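PDB 2F2L: peptidoglycan-recognition protein-LC isoform LCa from Drosophila melanogaster, which helps sense Gram-negative peptidoglycan through this extracellular domain of a receptor that activates the imd/Relish pathway of the fly's humoral immune response. Local coordinates for residues V3-Q11 with Q40-Q51; I17-I28 with R79-M88. One frame throughout, in Å; residues are numbered along the deposited sequence.

Contact 1 of 2, residues V3-Q11 with Q40-Q51; sequences VERQQWLAQ and QAICVLRVRLLQ. With MLD (glcnac(beta1-4)-murnac(1,6-anhydro)-L-ala-gamma-D-glu-meso-a2pm-D-ala), chain G.
In Trp8, chi1 of 60° wedges CG between the backbone N and the carbonyl carbon and lays the indole across the helix surface above Val47. There Val47 CG1 sits over one face, 3.5 Å from the centroid of the six-membered ring, a CH-pi contact. Ala10 CB and Arg5 O lie against the other face, so the indole is held flat between its own loop and the helix. Val44 CG2 packs at the root of the side chain, 3.9 Å from Trp8 CB.

One turn beyond Val47, Gln51 reaches out fully extended and grips the backbone of Gln11 with both ends of its amide. Gln51 OE1 accepts a hydrogen bond from Gln11 N at 2.8 Å on a lone pair, and Gln51 NE2 gives one to Gln11 O at 2.9 Å.

The Arg48 chain bends at chi2 (47°), which swings the guanidinium back under the loop. Arg48 NE donates to Leu9 O at 2.8 Å, coming from above the carbonyl plane, while Arg48 NH2 meets Gln11 OE1 at 3.0 Å on a lone pair. Gln51 OE1 lies over one guanidinium face and the anhydro-muramyl sugar of the bound muropeptide over the opposite one. Arg48 NH2 also bonds Ala34 O of the neighbouring chain, isoform LCx, which also binds the muropeptide. Leu9, Gln11, Arg48 and Leu49 line the muropeptide pocket, so these bonds fix Arg48 beside the ligand.

The loop continues from strand 2-3, where Val3 pairs with strand 75-77; Trp8 NE1 bonds Val77 O there, and Gln40 and Cys43 of helix 40-57 touch Tyr76 of the same strand.

Contact 2 of 2, residues I17-I28 with R79-M88; sequences IPDLELPVGLVI and RGWNKMGAHM. With SO4 (sulfate ion), chain E.
Asp19 and Lys83 face each other as a single bridged pair, with Met84 N giving a nearly straight hydrogen bond to Pro18 O (2.9 Å, 177°) and Leu20 N one to Asn82 O (3.0 Å), the pattern of a non-hydrogen-bonded antiparallel pair. A water spans Leu20 O and Asn82 O beside it.

Lys83 starts out away from the other segment, but the bend at chi2 (-65°) curls its tail back across Ile17 and Asp19. Lys83 NZ then donates to Ile17 O at 2.8 Å and forms a salt bridge to Asp19 OD1, also 2.8 Å, met from above the carboxylate plane. A sulfate, probably from the crystallisation liquor, accepts a further bond from the same ammonium.

Arg79 NH1 bonds Met84 O within its own loop, and Ile17 CD1 rests over a face of that guanidinium. Met84 lies between two apolar neighbours: its CE touches Pro18 CG at 3.8 Å, and its CG approaches Leu20 CD2. Far along both segments, Ile28 CD1 points at the edge of the His87 ring, 3.7 Å from His87 NE2, and leans on Met88 CG.

Leu20 reaches on to Leu98 of strand 98-102, the neighbour of strand 24-31 in the sheet. His87 NE2 bonds Ser97 OG just before that strand, and Ile28 and Met88 together pack against helix 141-144.

From the N terminus, the chain leaves strand 2-3, runs through 3-11 and then 17-28, forms strand 24-31 and enters helix 40-57. Contact 1 closes that excursion by setting the helix on the first loop. Contact 2 closes a longer one, bringing 79-88, beyond strand 75-77, back to the approach to strand 24-31. The segments alternate, so the two closures cross rather than nest. Their centres are about 20 Å apart, yet they adjoin where Arg5 NH1 lies 4.3 Å from Arg79 N. Asp62 joins them there: its carboxylate meets Arg5 and Gln51, and its carbonyl oxygen accepts a bond from Arg79.

Contact 1 of 2, residues V3-Q11 with Q40-Q51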
loop_
_atom_site.group_PDB
_atom_site.type_symbol
_atom_site.label_atom_id
_atom_site.label_comp_id
_atom_site.label_asym_id
_atom_site.label_seq_id
_atom_site.Cartn_x
_atom_site.Cartn_y
_atom_site.Cartn_z
ATOM N N VAL A 3 -6.785 -10.460 -5.147
ATOM C CA VAL A 3 -6.675 -9.006 -5.045
ATOM C C VAL A 3 -5.250 -8.648 -5.443
ATOM O O VAL A 3 -4.288 -9.009 -4.760
ATOM C CB VAL A 3 -7.046 -8.497 -3.657
ATOM C CG1 VAL A 3 -6.938 -6.974 -3.583
ATOM C CG2 VAL A 3 -8.474 -8.943 -3.314
ATOM N N GLU A 4 -5.132 -7.995 -6.592
ATOM C CA GLU A 4 -3.850 -7.709 -7.192
ATOM C C GLU A 4 -3.174 -6.613 -6.378
ATOM O O GLU A 4 -3.819 -5.869 -5.644
ATOM C CB GLU A 4 -3.998 -7.270 -8.659
ATOM C CG GLU A 4 -4.745 -8.234 -9.576
ATOM C CD GLU A 4 -4.031 -9.572 -9.730
ATOM O OE1 GLU A 4 -2.765 -9.623 -9.597
ATOM O OE2 GLU A 4 -4.746 -10.575 -9.976
ATOM N N ARG A 5 -1.860 -6.547 -6.516
ATOM C CA ARG A 5 -1.031 -5.576 -5.810
ATOM C C ARG A 5 -1.578 -4.151 -5.925
ATOM O O ARG A 5 -1.651 -3.422 -4.935
ATOM C CB ARG A 5 0.371 -5.636 -6.385
ATOM C CG ARG A 5 1.183 -6.807 -5.863
ATOM C CD ARG A 5 2.527 -6.851 -6.517
ATOM N NE ARG A 5 3.389 -5.791 -6.017
ATOM C CZ ARG A 5 4.209 -5.892 -4.973
ATOM N NH1 ARG A 5 4.286 -7.020 -4.279
ATOM N NH2 ARG A 5 4.946 -4.848 -4.614
ATOM N N GLN A 6 -1.943 -3.760 -7.144
ATOM C CA GLN A 6 -2.482 -2.425 -7.397
ATOM C C GLN A 6 -3.748 -2.149 -6.565
ATOM O O GLN A 6 -3.949 -1.018 -6.080
ATOM C CB GLN A 6 -2.725 -2.183 -8.906
ATOM C CG GLN A 6 -3.483 -3.320 -9.663
ATOM C CD GLN A 6 -2.558 -4.372 -10.362
ATOM O OE1 GLN A 6 -1.497 -4.754 -9.839
ATOM N NE2 GLN A 6 -2.995 -4.851 -11.548
ATOM N N GLN A 7 -4.586 -3.178 -6.385
ATOM C CA GLN A 7 -5.816 -3.004 -5.625
ATOM C C GLN A 7 -5.533 -2.802 -4.138
ATOM O O GLN A 7 -6.373 -2.233 -3.449
ATOM C CB GLN A 7 -6.764 -4.186 -5.786
ATOM C CG GLN A 7 -7.215 -4.491 -7.201
ATOM C CD GLN A 7 -8.004 -5.813 -7.273
ATOM O OE1 GLN A 7 -7.499 -6.838 -7.764
ATOM N NE2 GLN A 7 -9.240 -5.791 -6.764
ATOM N N TRP A 8 -4.382 -3.261 -3.629
ATOM C CA TRP A 8 -4.049 -2.981 -2.209
ATOM C C TRP A 8 -2.994 -1.881 -2.024
ATOM O O TRP A 8 -2.429 -1.695 -0.948
ATOM C CB TRP A 8 -3.767 -4.257 -1.391
ATOM C CG TRP A 8 -2.631 -5.155 -1.813
ATOM C CD1 TRP A 8 -2.721 -6.280 -2.574
ATOM C CD2 TRP A 8 -1.257 -5.056 -1.404
ATOM N NE1 TRP A 8 -1.483 -6.881 -2.695
ATOM C CE2 TRP A 8 -0.565 -6.143 -1.995
ATOM C CE3 TRP A 8 -0.535 -4.143 -0.612
ATOM C CZ2 TRP A 8 0.820 -6.340 -1.814
ATOM C CZ3 TRP A 8 0.824 -4.336 -0.441
ATOM C CH2 TRP A 8 1.487 -5.430 -1.032
ATOM N N LEU A 9 -2.792 -1.097 -3.078
ATOM C CA LEU A 9 -1.953 0.091 -3.004
ATOM C C LEU A 9 -0.488 -0.267 -2.770
ATOM O O LEU A 9 0.264 0.502 -2.199
ATOM C CB LEU A 9 -2.499 1.032 -1.917
ATOM C CG LEU A 9 -2.483 2.541 -2.071
ATOM C CD1 LEU A 9 -2.962 2.968 -3.457
ATOM C CD2 LEU A 9 -3.348 3.169 -0.985
ATOM N N ALA A 10 -0.083 -1.439 -3.262
ATOM C CA ALA A 10 1.276 -1.901 -3.103
ATOM C C ALA A 10 2.306 -0.883 -3.600
ATOM O O ALA A 10 2.194 -0.336 -4.702
ATOM C CB ALA A 10 1.466 -3.236 -3.833
ATOM N N GLN A 11 3.301 -0.648 -2.758
ATOM C CA GLN A 11 4.513 0.080 -3.115
ATOM C C GLN A 11 5.311 -0.792 -4.084
ATOM O O GLN A 11 5.404 -2.004 -3.884
ATOM C CB GLN A 11 5.321 0.286 -1.827
ATOM C CG GLN A 11 6.314 1.376 -1.858
ATOM C CD GLN A 11 6.954 1.605 -0.498
ATOM O OE1 GLN A 11 6.260 1.709 0.522
ATOM N NE2 GLN A 11 8.274 1.724 -0.487
ATOM N N GLN A 40 -12.797 -7.186 2.459
ATOM C CA GLN A 40 -11.718 -6.762 1.559
ATOM C C GLN A 40 -11.092 -5.427 1.978
ATOM O O GLN A 40 -9.885 -5.283 1.964
ATOM C CB GLN A 40 -12.203 -6.689 0.108
ATOM C CG GLN A 40 -11.101 -6.323 -0.878
ATOM C CD GLN A 40 -11.469 -6.619 -2.316
ATOM O OE1 GLN A 40 -12.117 -7.614 -2.607
ATOM N NE2 GLN A 40 -11.034 -5.764 -3.225
ATOM N N ALA A 41 -11.912 -4.460 2.372
ATOM C CA ALA A 41 -11.395 -3.141 2.748
ATOM C C ALA A 41 -10.426 -3.196 3.942
ATOM O O ALA A 41 -9.405 -2.493 3.967
ATOM C CB ALA A 41 -12.551 -2.178 3.039
ATOM N N ILE A 42 -10.744 -4.024 4.932
ATOM C CA ILE A 42 -9.873 -4.145 6.101
ATOM C C ILE A 42 -8.661 -5.018 5.790
ATOM O O ILE A 42 -7.559 -4.737 6.259
ATOM C CB ILE A 42 -10.634 -4.674 7.329
ATOM C CG1 ILE A 42 -11.802 -3.738 7.691
ATOM C CG2 ILE A 42 -9.681 -4.866 8.508
ATOM C CD1 ILE A 42 -11.442 -2.267 7.865
ATOM N N CYS A 43 -8.851 -6.077 5.004
ATOM C CA CYS A 43 -7.717 -6.904 4.578
ATOM C C CYS A 43 -6.703 -6.087 3.794
ATOM O O CYS A 43 -5.504 -6.237 3.999
ATOM C CB CYS A 43 -8.173 -8.100 3.751
ATOM S SG CYS A 43 -9.080 -9.378 4.696
ATOM N N VAL A 44 -7.187 -5.231 2.902
ATOM C CA VAL A 44 -6.321 -4.334 2.162
ATOM C C VAL A 44 -5.488 -3.464 3.121
ATOM O O VAL A 44 -4.297 -3.303 2.910
ATOM C CB VAL A 44 -7.119 -3.463 1.145
ATOM C CG1 VAL A 44 -6.351 -2.188 0.754
ATOM C CG2 VAL A 44 -7.453 -4.282 -0.113
ATOM N N LEU A 45 -6.128 -2.919 4.157
ATOM C CA LEU A 45 -5.431 -2.166 5.205
ATOM C C LEU A 45 -4.352 -3.014 5.850
ATOM O O LEU A 45 -3.199 -2.575 6.020
ATOM C CB LEU A 45 -6.416 -1.698 6.284
ATOM C CG LEU A 45 -5.862 -0.768 7.369
ATOM C CD1 LEU A 45 -5.300 0.501 6.750
ATOM C CD2 LEU A 45 -6.947 -0.434 8.373
ATOM N N ARG A 46 -4.710 -4.241 6.218
ATOM C CA ARG A 46 -3.735 -5.129 6.847
ATOM C C ARG A 46 -2.527 -5.387 5.943
ATOM O O ARG A 46 -1.381 -5.313 6.406
ATOM C CB ARG A 46 -4.359 -6.481 7.231
ATOM C CG ARG A 46 -5.552 -6.406 8.162
ATOM C CD ARG A 46 -5.267 -5.725 9.505
ATOM N NE ARG A 46 -6.510 -5.703 10.282
ATOM C CZ ARG A 46 -6.911 -4.721 11.086
ATOM N NH1 ARG A 46 -6.185 -3.633 11.258
ATOM N NH2 ARG A 46 -8.076 -4.829 11.700
ATOM N N VAL A 47 -2.785 -5.705 4.672
ATOM C CA VAL A 47 -1.713 -6.097 3.753
ATOM C C VAL A 47 -0.788 -4.908 3.442
ATOM O O VAL A 47 0.430 -5.067 3.445
ATOM C CB VAL A 47 -2.244 -6.724 2.432
ATOM C CG1 VAL A 47 -1.070 -7.099 1.529
ATOM C CG2 VAL A 47 -3.071 -7.982 2.710
ATOM N N ARG A 48 -1.374 -3.730 3.210
ATOM C CA ARG A 48 -0.603 -2.532 2.868
ATOM C C ARG A 48 0.260 -2.103 4.054
ATOM O O ARG A 48 1.435 -1.768 3.875
ATOM C CB ARG A 48 -1.502 -1.358 2.395
ATOM C CG ARG A 48 -0.712 -0.118 1.868
ATOM C CD ARG A 48 0.390 -0.565 0.892
ATOM N NE ARG A 48 1.310 0.481 0.428
ATOM C CZ ARG A 48 2.474 0.755 0.999
ATOM N NH1 ARG A 48 2.855 0.133 2.079
ATOM N NH2 ARG A 48 3.246 1.703 0.515
ATOM N N LEU A 49 -0.295 -2.177 5.264
ATOM C CA LEU A 49 0.491 -1.870 6.455
ATOM C C LEU A 49 1.601 -2.895 6.743
ATOM O O LEU A 49 2.669 -2.525 7.215
ATOM C CB LEU A 49 -0.411 -1.699 7.671
ATOM C CG LEU A 49 -1.414 -0.546 7.580
ATOM C CD1 LEU A 49 -2.105 -0.377 8.934
ATOM C CD2 LEU A 49 -0.753 0.744 7.134
ATOM N N LEU A 50 1.337 -4.175 6.499
ATOM C CA LEU A 50 2.390 -5.205 6.576
ATOM C C LEU A 50 3.525 -4.954 5.591
ATOM O O LEU A 50 4.688 -5.217 5.906
ATOM C CB LEU A 50 1.817 -6.608 6.319
ATOM C CG LEU A 50 1.109 -7.238 7.518
ATOM C CD1 LEU A 50 0.107 -8.346 7.066
ATOM C CD2 LEU A 50 2.123 -7.785 8.475
ATOM N N GLN A 51 3.185 -4.471 4.392
ATOM C CA GLN A 51 4.208 -4.180 3.400
ATOM C C GLN A 51 5.140 -3.108 3.920
ATOM O O GLN A 51 6.332 -3.236 3.821
ATOM C CB GLN A 51 3.641 -3.737 2.052
ATOM C CG GLN A 51 4.756 -3.620 1.002
ATOM C CD GLN A 51 4.327 -2.996 -0.287
ATOM O OE1 GLN A 51 3.494 -2.075 -0.308
ATOM N NE2 GLN A 51 4.945 -3.446 -1.392
HETATM C CAA MLD G . 7.063 5.094 1.668
HETATM C CAB MLD G . 6.253 5.831 2.723
HETATM O OAC MLD G . 5.979 7.016 2.586
HETATM N N2 MLD G . 5.882 5.086 3.761
HETATM C C2 MLD G . 5.132 5.589 4.906
HETATM C C3 MLD G . 5.907 5.179 6.161
HETATM O O3 MLD G . 7.242 5.720 6.184
HETATM C C4 MLD G . 5.120 5.519 7.423
HETATM O O4 MLD G . 5.813 4.938 8.513
HETATM C C5 MLD G . 3.720 4.904 7.333
HETATM C C6 MLD G . 2.755 5.262 8.478
HETATM O O6 MLD G . 1.575 4.414 8.358
HETATM O O5 MLD G . 3.095 5.430 6.165
HETATM C C1 MLD G . 3.738 4.990 4.946
HETATM O O1 MLD G . 3.006 5.485 3.855
HETATM C CA4 MLD G . 1.745 4.794 3.693
HETATM C CA5 MLD G . 1.817 3.377 3.124
HETATM O OA5 MLD G . 1.097 3.202 1.857
HETATM C CA6 MLD G . 0.927 2.646 4.068
HETATM O OA6 MLD G . -0.375 2.913 3.588
HETATM C CA1 MLD G . -0.241 3.525 2.271
HETATM C CA2 MLD G . -0.387 5.046 2.437
HETATM N NAD MLD G . -0.907 5.635 1.184
HETATM C CAE MLD G . -2.002 6.373 1.140
HETATM C CAF MLD G . -2.368 6.866 -0.245
HETATM O OAG MLD G . -2.680 6.670 2.124
HETATM C CA3 MLD G . 0.956 5.698 2.759
HETATM O OAH MLD G . 0.791 7.003 3.418
HETATM C CAI MLD G . 0.943 8.140 2.534
HETATM C CAJ MLD G . 2.368 8.637 2.466
HETATM C CAL MLD G . 0.050 9.293 3.041
HETATM O OAM MLD G . 0.116 10.360 2.440
HETATM N N MLD G . -0.755 9.081 4.082
HETATM C CA MLD G . -1.674 10.089 4.626
HETATM C CB MLD G . -2.987 9.917 3.855
HETATM C C MLD G . -1.912 9.734 6.105
HETATM O O MLD G . -2.261 8.594 6.419
HETATM N NAN MLD G . -1.682 10.729 6.958
HETATM C CAO MLD G . -1.834 10.647 8.420
HETATM C CAP MLD G . -0.584 11.232 9.153
HETATM O OBA MLD G . -0.762 11.571 10.325
HETATM O OAQ MLD G . 0.505 11.369 8.543
HETATM C CBB MLD G . -2.988 11.548 8.846
HETATM C CBC MLD G . -4.366 11.079 8.409
HETATM C CBD MLD G . -5.421 12.038 8.987
HETATM O OBE MLD G . -5.146 13.205 9.270
HETATM N NBF MLD G . -6.618 11.518 9.156
HETATM C CBG MLD G . -7.739 12.299 9.696
HETATM C CBH MLD G . -7.478 12.628 11.180
HETATM O OBI MLD G . -7.051 11.773 11.954
HETATM N NBJ MLD G . -7.710 13.893 11.526
HETATM C CBK MLD G . -7.547 14.415 12.901
HETATM C CBL MLD G . -8.877 15.040 13.335
HETATM C CBM MLD G . -6.448 15.491 13.037
HETATM O OBO MLD G . -6.143 16.167 12.019
HETATM O OBN MLD G . -5.948 15.625 14.182
HETATM C CBP MLD G . -9.034 11.494 9.498
HETATM C CBQ MLD G . -10.289 12.370 9.668
HETATM C CBR MLD G . -11.558 11.590 9.316
HETATM C CBS MLD G . -12.732 12.493 8.933
HETATM C CBT MLD G . -12.482 13.092 7.543
HETATM O OBV MLD G . -12.604 12.323 6.575
HETATM O OBU MLD G . -12.182 14.302 7.477
HETATM N NBW MLD G . -12.877 13.566 9.925
#

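Contact 2 of 2, residues I17-I28 with R79-M88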
loop_
_atom_site.group_PDB
_atom_site.type_symbol
_atom_site.label_atom_id
_atom_site.label_comp_id
_atom_site.label_asym_id
_atom_site.label_seq_id
_atom_site.Cartn_x
_atom_site.Cartn_y
_atom_site.Cartn_z
ATOM N N ILE A 17 13.997 -8.377 -7.598
ATOM C CA ILE A 17 13.840 -9.541 -6.731
ATOM C C ILE A 17 14.142 -10.791 -7.554
ATOM O O ILE A 17 13.755 -10.867 -8.718
ATOM C CB ILE A 17 12.421 -9.551 -6.126
ATOM C CG1 ILE A 17 12.340 -8.409 -5.096
ATOM C CG2 ILE A 17 12.107 -10.899 -5.458
ATOM C CD1 ILE A 17 10.992 -8.202 -4.491
ATOM N N PRO A 18 14.866 -11.761 -6.980
ATOM C CA PRO A 18 15.232 -12.919 -7.809
ATOM C C PRO A 18 14.033 -13.813 -8.134
ATOM O O PRO A 18 13.101 -13.897 -7.349
ATOM C CB PRO A 18 16.230 -13.683 -6.931
ATOM C CG PRO A 18 16.592 -12.736 -5.817
ATOM C CD PRO A 18 15.385 -11.904 -5.610
ATOM N N ASP A 19 14.066 -14.446 -9.299
ATOM C CA ASP A 19 13.065 -15.434 -9.673
ATOM C C ASP A 19 13.301 -16.737 -8.924
ATOM O O ASP A 19 14.437 -17.140 -8.696
ATOM C CB ASP A 19 13.145 -15.751 -11.162
ATOM C CG ASP A 19 12.828 -14.562 -12.048
ATOM O OD1 ASP A 19 11.927 -13.768 -11.719
ATOM O OD2 ASP A 19 13.475 -14.465 -13.110
ATOM N N LEU A 20 12.216 -17.413 -8.581
ATOM C CA LEU A 20 12.283 -18.825 -8.187
ATOM C C LEU A 20 12.564 -19.771 -9.357
ATOM O O LEU A 20 12.080 -19.553 -10.471
ATOM C CB LEU A 20 10.952 -19.250 -7.591
ATOM C CG LEU A 20 10.605 -18.771 -6.197
ATOM C CD1 LEU A 20 9.141 -19.114 -5.930
ATOM C CD2 LEU A 20 11.520 -19.429 -5.187
ATOM N N GLU A 21 13.320 -20.837 -9.090
ATOM C CA GLU A 21 13.335 -22.004 -9.971
ATOM C C GLU A 21 12.036 -22.772 -9.732
ATOM O O GLU A 21 11.760 -23.199 -8.605
ATOM C CB GLU A 21 14.520 -22.923 -9.675
ATOM C CG GLU A 21 15.884 -22.262 -9.748
ATOM C CD GLU A 21 16.218 -21.746 -11.131
ATOM O OE1 GLU A 21 15.910 -22.452 -12.117
ATOM O OE2 GLU A 21 16.801 -20.638 -11.225
ATOM N N LEU A 22 11.240 -22.940 -10.777
ATOM C CA LEU A 22 9.933 -23.587 -10.649
ATOM C C LEU A 22 9.943 -24.970 -11.313
ATOM O O LEU A 22 10.731 -25.210 -12.201
ATOM C CB LEU A 22 8.847 -22.714 -11.287
ATOM C CG LEU A 22 8.700 -21.292 -10.738
ATOM C CD1 LEU A 22 7.794 -20.477 -11.638
ATOM C CD2 LEU A 22 8.170 -21.283 -9.305
ATOM N N PRO A 23 9.042 -25.873 -10.891
ATOM C CA PRO A 23 8.077 -25.719 -9.810
ATOM C C PRO A 23 8.739 -25.921 -8.464
ATOM O O PRO A 23 9.788 -26.572 -8.400
ATOM C CB PRO A 23 7.070 -26.848 -10.082
ATOM C CG PRO A 23 7.875 -27.907 -10.709
ATOM C CD PRO A 23 8.927 -27.193 -11.535
ATOM N N VAL A 24 8.145 -25.372 -7.406
ATOM C CA VAL A 24 8.620 -25.637 -6.039
ATOM C C VAL A 24 8.005 -26.919 -5.487
ATOM O O VAL A 24 6.868 -27.284 -5.830
ATOM C CB VAL A 24 8.357 -24.447 -5.043
ATOM C CG1 VAL A 24 9.006 -23.154 -5.556
ATOM C CG2 VAL A 24 6.881 -24.248 -4.740
ATOM N N GLY A 25 8.755 -27.598 -4.626
ATOM C CA GLY A 25 8.270 -28.810 -3.962
ATOM C C GLY A 25 7.757 -28.541 -2.559
ATOM O O GLY A 25 7.293 -29.451 -1.867
ATOM N N LEU A 26 7.820 -27.279 -2.148
ATOM C CA LEU A 26 7.515 -26.905 -0.769
ATOM C C LEU A 26 6.692 -25.614 -0.684
ATOM O O LEU A 26 7.046 -24.596 -1.288
ATOM C CB LEU A 26 8.818 -26.732 -0.002
ATOM C CG LEU A 26 8.722 -26.384 1.483
ATOM C CD1 LEU A 26 8.062 -27.501 2.251
ATOM C CD2 LEU A 26 10.113 -26.109 2.030
ATOM N N VAL A 27 5.606 -25.664 0.073
ATOM C CA VAL A 27 4.778 -24.492 0.356
ATOM C C VAL A 27 4.724 -24.329 1.869
ATOM O O VAL A 27 4.471 -25.306 2.590
ATOM C CB VAL A 27 3.351 -24.644 -0.235
ATOM C CG1 VAL A 27 2.495 -23.406 0.057
ATOM C CG2 VAL A 27 3.436 -24.887 -1.717
ATOM N N ILE A 28 4.976 -23.111 2.358
ATOM C CA ILE A 28 5.114 -22.851 3.799
ATOM C C ILE A 28 4.029 -21.907 4.306
ATOM O O ILE A 28 3.798 -20.818 3.728
ATOM C CB ILE A 28 6.498 -22.246 4.122
ATOM C CG1 ILE A 28 7.608 -23.241 3.759
ATOM C CG2 ILE A 28 6.620 -21.902 5.601
ATOM C CD1 ILE A 28 8.973 -22.601 3.626
ATOM N N ARG A 79 4.442 -11.246 -3.507
ATOM C CA ARG A 79 5.454 -11.356 -4.557
ATOM C C ARG A 79 5.010 -12.247 -5.717
ATOM O O ARG A 79 5.682 -12.314 -6.751
ATOM C CB ARG A 79 6.749 -11.897 -3.980
ATOM C CG ARG A 79 7.273 -11.069 -2.834
ATOM C CD ARG A 79 8.721 -11.379 -2.512
ATOM N NE ARG A 79 9.175 -10.550 -1.397
ATOM C CZ ARG A 79 10.435 -10.414 -1.001
ATOM N NH1 ARG A 79 11.417 -11.070 -1.610
ATOM N NH2 ARG A 79 10.718 -9.598 0.012
ATOM N N GLY A 80 3.910 -12.971 -5.535
ATOM C CA GLY A 80 3.360 -13.800 -6.601
ATOM C C GLY A 80 4.042 -15.141 -6.769
ATOM O O GLY A 80 4.850 -15.558 -5.936
ATOM N N TRP A 81 3.697 -15.809 -7.873
ATOM C CA TRP A 81 4.133 -17.173 -8.173
ATOM C C TRP A 81 5.602 -17.281 -8.519
ATOM O O TRP A 81 6.215 -18.315 -8.283
ATOM C CB TRP A 81 3.350 -17.743 -9.366
ATOM C CG TRP A 81 1.909 -17.981 -9.122
ATOM C CD1 TRP A 81 0.862 -17.382 -9.758
ATOM C CD2 TRP A 81 1.339 -18.902 -8.181
ATOM N NE1 TRP A 81 -0.326 -17.863 -9.264
ATOM C CE2 TRP A 81 -0.062 -18.803 -8.298
ATOM C CE3 TRP A 81 1.880 -19.803 -7.253
ATOM C CZ2 TRP A 81 -0.936 -19.574 -7.519
ATOM C CZ3 TRP A 81 1.013 -20.573 -6.484
ATOM C CH2 TRP A 81 -0.377 -20.452 -6.620
ATOM N N ASN A 82 6.160 -16.230 -9.112
ATOM C CA ASN A 82 7.427 -16.366 -9.811
ATOM C C ASN A 82 8.621 -15.787 -9.106
ATOM O O ASN A 82 9.733 -16.013 -9.544
ATOM C CB ASN A 82 7.319 -15.732 -11.189
ATOM C CG ASN A 82 6.236 -16.353 -12.023
ATOM O OD1 ASN A 82 5.999 -17.562 -11.965
ATOM N ND2 ASN A 82 5.573 -15.530 -12.820
ATOM N N LYS A 83 8.399 -15.038 -8.026
ATOM C CA LYS A 83 9.485 -14.344 -7.328
ATOM C C LYS A 83 9.771 -14.955 -5.955
ATOM O O LYS A 83 8.862 -15.386 -5.248
ATOM C CB LYS A 83 9.158 -12.852 -7.179
ATOM C CG LYS A 83 9.154 -12.067 -8.488
ATOM C CD LYS A 83 10.542 -12.017 -9.112
ATOM C CE LYS A 83 10.628 -11.018 -10.256
ATOM N NZ LYS A 83 11.987 -11.052 -10.875
ATOM N N MET A 84 11.051 -14.981 -5.597
ATOM C CA MET A 84 11.489 -15.512 -4.318
ATOM C C MET A 84 10.979 -14.631 -3.148
ATOM O O MET A 84 11.085 -13.393 -3.177
ATOM C CB MET A 84 13.009 -15.570 -4.326
ATOM C CG MET A 84 13.634 -16.425 -3.270
ATOM S SD MET A 84 15.429 -16.496 -3.504
ATOM C CE MET A 84 15.899 -14.957 -2.775
ATOM N N GLY A 85 10.375 -15.279 -2.158
ATOM C CA GLY A 85 9.945 -14.618 -0.952
ATOM C C GLY A 85 11.087 -14.447 0.022
ATOM O O GLY A 85 12.230 -14.816 -0.263
ATOM N N ALA A 86 10.769 -13.858 1.173
ATOM C CA ALA A 86 11.752 -13.597 2.219
ATOM C C ALA A 86 11.192 -14.016 3.587
ATOM O O ALA A 86 11.543 -13.471 4.632
ATOM C CB ALA A 86 12.123 -12.134 2.208
ATOM N N HIS A 87 10.352 -15.036 3.553
ATOM C CA HIS A 87 9.571 -15.452 4.704
ATOM C C HIS A 87 10.391 -16.176 5.780
ATOM O O HIS A 87 10.179 -15.934 6.954
ATOM C CB HIS A 87 8.360 -16.287 4.247
ATOM C CG HIS A 87 8.692 -17.340 3.240
ATOM N ND1 HIS A 87 8.890 -17.058 1.903
ATOM C CD2 HIS A 87 8.882 -18.674 3.379
ATOM C CE1 HIS A 87 9.175 -18.179 1.262
ATOM N NE2 HIS A 87 9.177 -19.174 2.134
ATOM N N MET A 88 11.326 -17.042 5.404
ATOM C CA MET A 88 12.146 -17.758 6.404
ATOM C C MET A 88 13.451 -17.046 6.812
ATOM O O MET A 88 14.121 -17.472 7.773
ATOM C CB MET A 88 12.493 -19.161 5.897
ATOM C CG MET A 88 11.293 -19.999 5.503
ATOM S SD MET A 88 10.060 -20.164 6.809
ATOM C CE MET A 88 10.929 -21.362 7.817
HETATM S S SO4 E . 13.203 -11.014 -14.791
HETATM O O1 SO4 E . 13.977 -12.225 -14.521
HETATM O O2 SO4 E . 12.662 -10.460 -13.547
HETATM O O3 SO4 E . 12.105 -11.324 -15.700
HETATM O O4 SO4 E . 14.079 -10.017 -15.402
HETATM O O HOH W 1 12.280 -7.900 -9.764
HETATM O O HOH W 2 10.533 -17.827 -11.616
#